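Local coordinates for hypothetical protein Atu2144 (PDB 2ODF) that is of unknown function but belongs to the N-formylglutamate amidohydrolase family and probably hydrolyses an amide bond, at residues Arg165-Asp174 against Ser191-Pro202. Residues are numbered along the deposited sequence; the frame is centred on the assembly and turned at random.
Sequences REVEIGILHD and SLTVRRNDPYGP
Ile169, Gly170 and Ile171 pair in parallel with Val194, Arg195 and Arg196 at one edge of the mixed sheet, where strand 194-196 is outermost; helix 178-186 makes the beta-alpha-beta crossover between them. Arg195 is gripped from both ends: its N donates to Ile169 O (3.0 Å), and its O accepts from Ile171 N (2.9 Å). Where the pairing begins, Thr193 O takes both Glu168 N and Ile169 N, and Thr193 N in turn donates to Glu168 OE1 (2.8 Å), on its anti lone pair. On the helix side, Ile171 CG1 lies 3.7 Å from Val194 CG1.

Beyond the strands, Asn197 N still reaches Ile171 O, but from 47° above the carbonyl plane. His173 CG stands between its backbone N and carbonyl carbon (chi1 64°), bringing the ring under Asn197 OD1 and its NE2 to the Arg196 guanidinium edge, 2.9 Å from NH1, which salt-bridges Asp181. Pro199 CB lies over one face of the Arg165 guanidinium; at its edge, NH1 makes a weak but straight hydrogen bond to Tyr200 OH (3.3 Å), the planes 87° apart. NH2 is hydrogen-bonded to Thr157 O.

Regular backbone bonds thus carry the strand pairing, whereas loop 197-202 meets 165-174 mainly through packing, a water bridge and weak hydrogen bonds, including Asn197 ND2 to His173 O. Lacking a side chain, Gly170 lets the loop pass close over the face carrying Arg195; buried Asp198 O has no polar partner, just a CA-H...O contact with Gly170 CA (3.1 Å), so the loop is less well satisfied than the strands.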
loop_
_atom_site.group_PDB
_atom_site.type_symbol
_atom_site.label_atom_id
_atom_site.label_comp_id
_atom_site.label_asym_id
_atom_site.label_seq_id
_atom_site.Cartn_x
_atom_site.Cartn_y
_atom_site.Cartn_z
ATOM N N ARG A 165 -11.264 -21.478 24.665
ATOM C CA ARG A 165 -11.728 -21.946 23.373
ATOM C C ARG A 165 -11.548 -23.450 23.249
ATOM O O ARG A 165 -10.444 -23.967 23.278
ATOM C CB ARG A 165 -11.046 -21.139 22.251
ATOM C CG ARG A 165 -11.494 -19.665 22.378
ATOM C CD ARG A 165 -11.302 -18.751 21.184
ATOM N NE ARG A 165 -9.933 -18.346 21.023
ATOM C CZ ARG A 165 -9.507 -17.266 20.367
ATOM N NH1 ARG A 165 -10.335 -16.410 19.771
ATOM N NH2 ARG A 165 -8.206 -17.071 20.304
ATOM N N GLU A 166 -12.661 -24.162 23.178
ATOM C CA GLU A 166 -12.594 -25.610 23.072
ATOM C C GLU A 166 -12.296 -26.043 21.616
ATOM O O GLU A 166 -11.864 -27.180 21.388
ATOM C CB GLU A 166 -13.875 -26.256 23.627
ATOM C CG GLU A 166 -14.017 -26.103 25.176
ATOM C CD GLU A 166 -15.406 -26.475 25.686
ATOM O OE1 GLU A 166 -16.037 -27.410 25.134
ATOM O OE2 GLU A 166 -15.885 -25.814 26.633
ATOM N N VAL A 167 -12.477 -25.135 20.646
ATOM C CA VAL A 167 -12.114 -25.436 19.241
ATOM C C VAL A 167 -10.611 -25.633 19.146
ATOM O O VAL A 167 -9.825 -24.895 19.775
ATOM C CB VAL A 167 -12.611 -24.376 18.201
ATOM C CG1 VAL A 167 -12.081 -22.942 18.519
ATOM C CG2 VAL A 167 -12.253 -24.803 16.784
ATOM N N GLU A 168 -10.216 -26.671 18.404
ATOM C CA GLU A 168 -8.817 -27.061 18.327
ATOM C C GLU A 168 -8.241 -26.735 16.952
ATOM O O GLU A 168 -7.157 -26.198 16.852
ATOM C CB GLU A 168 -8.636 -28.540 18.690
ATOM C CG GLU A 168 -8.759 -28.751 20.177
ATOM C CD GLU A 168 -8.760 -30.241 20.590
ATOM O OE1 GLU A 168 -9.360 -31.055 19.882
ATOM O OE2 GLU A 168 -8.162 -30.558 21.651
ATOM N N ILE A 169 -9.013 -27.055 15.923
ATOM C CA ILE A 169 -8.699 -26.734 14.551
ATOM C C ILE A 169 -9.905 -25.996 13.984
ATOM O O ILE A 169 -11.010 -26.538 13.952
ATOM C CB ILE A 169 -8.457 -27.998 13.698
ATOM C CG1 ILE A 169 -7.341 -28.851 14.269
ATOM C CG2 ILE A 169 -8.144 -27.631 12.208
ATOM C CD1 ILE A 169 -5.931 -28.339 14.018
ATOM N N GLY A 170 -9.676 -24.770 13.491
ATOM C CA GLY A 170 -10.649 -24.081 12.670
ATOM C C GLY A 170 -10.350 -24.217 11.185
ATOM O O GLY A 170 -9.190 -24.094 10.755
ATOM N N ILE A 171 -11.403 -24.487 10.420
ATOM C CA ILE A 171 -11.359 -24.588 8.967
ATOM C C ILE A 171 -12.069 -23.320 8.460
ATOM O O ILE A 171 -13.293 -23.203 8.494
ATOM C CB ILE A 171 -12.029 -25.896 8.440
ATOM C CG1 ILE A 171 -11.368 -27.127 9.067
ATOM C CG2 ILE A 171 -12.016 -25.941 6.879
ATOM C CD1 ILE A 171 -9.887 -27.325 8.704
ATOM N N LEU A 172 -11.281 -22.357 8.009
ATOM C CA LEU A 172 -11.811 -21.040 7.656
ATOM C C LEU A 172 -11.906 -20.857 6.142
ATOM O O LEU A 172 -11.079 -21.363 5.368
ATOM C CB LEU A 172 -10.968 -19.942 8.283
ATOM C CG LEU A 172 -11.301 -19.586 9.735
ATOM C CD1 LEU A 172 -11.229 -20.791 10.647
ATOM C CD2 LEU A 172 -10.347 -18.531 10.192
ATOM N N HIS A 173 -12.928 -20.136 5.711
ATOM C CA HIS A 173 -13.126 -19.920 4.290
ATOM C C HIS A 173 -13.971 -18.687 4.091
ATOM O O HIS A 173 -14.633 -18.239 5.014
ATOM C CB HIS A 173 -13.774 -21.149 3.651
ATOM C CG HIS A 173 -15.153 -21.432 4.153
ATOM N ND1 HIS A 173 -16.272 -20.820 3.629
ATOM C CD2 HIS A 173 -15.598 -22.264 5.125
ATOM C CE1 HIS A 173 -17.346 -21.247 4.267
ATOM N NE2 HIS A 173 -16.964 -22.136 5.172
ATOM N N ASP A 174 -13.906 -18.138 2.881
ATOM C CA ASP A 174 -14.721 -17.005 2.459
ATOM C C ASP A 174 -15.824 -17.547 1.524
ATOM O O ASP A 174 -16.386 -18.633 1.778
ATOM C CB ASP A 174 -13.805 -15.951 1.810
ATOM C CG ASP A 174 -14.443 -14.554 1.786
ATOM O OD1 ASP A 174 -15.320 -14.299 0.927
ATOM O OD2 ASP A 174 -14.073 -13.727 2.642
ATOM N N SER A 191 -10.461 -37.091 16.416
ATOM C CA SER A 191 -10.266 -36.855 17.857
ATOM C C SER A 191 -10.182 -35.360 18.218
ATOM O O SER A 191 -10.453 -34.990 19.346
ATOM C CB SER A 191 -9.002 -37.534 18.332
ATOM O OG SER A 191 -7.847 -36.993 17.724
ATOM N N LEU A 192 -9.791 -34.520 17.257
ATOM C CA LEU A 192 -9.728 -33.081 17.470
ATOM C C LEU A 192 -11.097 -32.468 17.283
ATOM O O LEU A 192 -11.884 -32.977 16.497
ATOM C CB LEU A 192 -8.732 -32.454 16.483
ATOM C CG LEU A 192 -7.284 -32.875 16.718
ATOM C CD1 LEU A 192 -6.343 -32.513 15.580
ATOM C CD2 LEU A 192 -6.797 -32.276 18.032
ATOM N N THR A 193 -11.372 -31.391 18.014
ATOM C CA THR A 193 -12.531 -30.532 17.804
ATOM C C THR A 193 -12.228 -29.591 16.645
ATOM O O THR A 193 -11.378 -28.689 16.754
ATOM C CB THR A 193 -12.851 -29.719 19.058
ATOM O OG1 THR A 193 -13.037 -30.624 20.136
ATOM C CG2 THR A 193 -14.123 -28.862 18.892
ATOM N N VAL A 194 -12.935 -29.838 15.549
ATOM C CA VAL A 194 -12.704 -29.197 14.258
ATOM C C VAL A 194 -13.973 -28.477 13.871
ATOM O O VAL A 194 -15.044 -29.075 13.864
ATOM C CB VAL A 194 -12.365 -30.221 13.171
ATOM C CG1 VAL A 194 -12.114 -29.517 11.811
ATOM C CG2 VAL A 194 -11.181 -31.065 13.567
ATOM N N ARG A 195 -13.883 -27.176 13.602
ATOM C CA ARG A 195 -15.074 -26.377 13.366
ATOM C C ARG A 195 -14.877 -25.378 12.234
ATOM O O ARG A 195 -13.767 -24.927 11.988
ATOM C CB ARG A 195 -15.440 -25.603 14.625
ATOM C CG ARG A 195 -15.671 -26.456 15.873
ATOM C CD ARG A 195 -17.099 -26.562 16.201
ATOM N NE ARG A 195 -17.366 -27.286 17.454
ATOM C CZ ARG A 195 -17.345 -28.613 17.593
ATOM N NH1 ARG A 195 -17.066 -29.422 16.563
ATOM N NH2 ARG A 195 -17.625 -29.144 18.781
ATOM N N ARG A 196 -15.978 -25.065 11.556
ATOM C CA ARG A 196 -16.005 -24.158 10.431
ATOM C C ARG A 196 -16.007 -22.725 10.954
ATOM O O ARG A 196 -16.824 -22.369 11.827
ATOM C CB ARG A 196 -17.293 -24.367 9.639
ATOM C CG ARG A 196 -17.455 -23.493 8.421
ATOM C CD ARG A 196 -18.894 -23.549 7.906
ATOM N NE ARG A 196 -19.222 -24.909 7.504
ATOM C CZ ARG A 196 -18.892 -25.452 6.339
ATOM N NH1 ARG A 196 -18.243 -24.751 5.423
ATOM N NH2 ARG A 196 -19.225 -26.702 6.082
ATOM N N ASN A 197 -15.124 -21.913 10.396
ATOM C CA ASN A 197 -15.039 -20.491 10.716
ATOM C C ASN A 197 -15.160 -20.223 12.206
ATOM O O ASN A 197 -15.985 -19.427 12.646
ATOM C CB ASN A 197 -16.083 -19.699 9.924
ATOM C CG ASN A 197 -15.729 -19.606 8.462
ATOM O OD1 ASN A 197 -16.565 -19.753 7.581
ATOM N ND2 ASN A 197 -14.486 -19.410 8.200
ATOM N N ASP A 198 -14.273 -20.865 12.952
ATOM C CA ASP A 198 -14.239 -20.792 14.390
ATOM C C ASP A 198 -12.787 -21.070 14.728
ATOM O O ASP A 198 -12.288 -22.116 14.351
ATOM C CB ASP A 198 -15.138 -21.910 14.928
ATOM C CG ASP A 198 -15.481 -21.776 16.399
ATOM O OD1 ASP A 198 -14.831 -21.027 17.148
ATOM O OD2 ASP A 198 -16.403 -22.499 16.811
ATOM N N PRO A 199 -12.109 -20.166 15.473
ATOM C CA PRO A 199 -12.602 -19.044 16.276
ATOM C C PRO A 199 -12.878 -17.744 15.540
ATOM O O PRO A 199 -13.380 -16.791 16.147
ATOM C CB PRO A 199 -11.473 -18.840 17.288
ATOM C CG PRO A 199 -10.258 -19.185 16.513
ATOM C CD PRO A 199 -10.642 -20.288 15.581
ATOM N N TYR A 200 -12.516 -17.690 14.266
ATOM C CA TYR A 200 -12.775 -16.521 13.468
ATOM C C TYR A 200 -13.284 -16.956 12.110
ATOM O O TYR A 200 -13.060 -18.082 11.694
ATOM C CB TYR A 200 -11.493 -15.692 13.288
ATOM C CG TYR A 200 -10.831 -15.250 14.569
ATOM C CD1 TYR A 200 -11.428 -14.296 15.400
ATOM C CD2 TYR A 200 -9.586 -15.749 14.935
ATOM C CE1 TYR A 200 -10.806 -13.888 16.582
ATOM C CE2 TYR A 200 -8.959 -15.341 16.107
ATOM C CZ TYR A 200 -9.575 -14.414 16.925
ATOM O OH TYR A 200 -8.939 -14.000 18.074
ATOM N N GLY A 201 -13.970 -16.040 11.435
ATOM C CA GLY A 201 -14.432 -16.244 10.067
ATOM C C GLY A 201 -14.330 -14.950 9.269
ATOM O O GLY A 201 -13.813 -13.932 9.771
ATOM N N PRO A 202 -14.812 -14.976 8.013
ATOM C CA PRO A 202 -14.730 -13.781 7.156
ATOM C C PRO A 202 -15.420 -12.559 7.774
ATOM O O PRO A 202 -15.060 -11.418 7.474
ATOM C CB PRO A 202 -15.392 -14.231 5.840
ATOM C CG PRO A 202 -16.110 -15.470 6.143
ATOM C CD PRO A 202 -15.435 -16.114 7.310
HETATM O O HOH W 1 -5.827 -15.301 18.718
HETATM O O HOH W 2 -13.221 -16.001 18.660
HETATM O O HOH W 3 -11.966 -29.502 22.498
HETATM O O HOH W 4 -9.558 -33.273 21.666
HETATM O O HOH W 5 -11.864 -33.202 20.915
#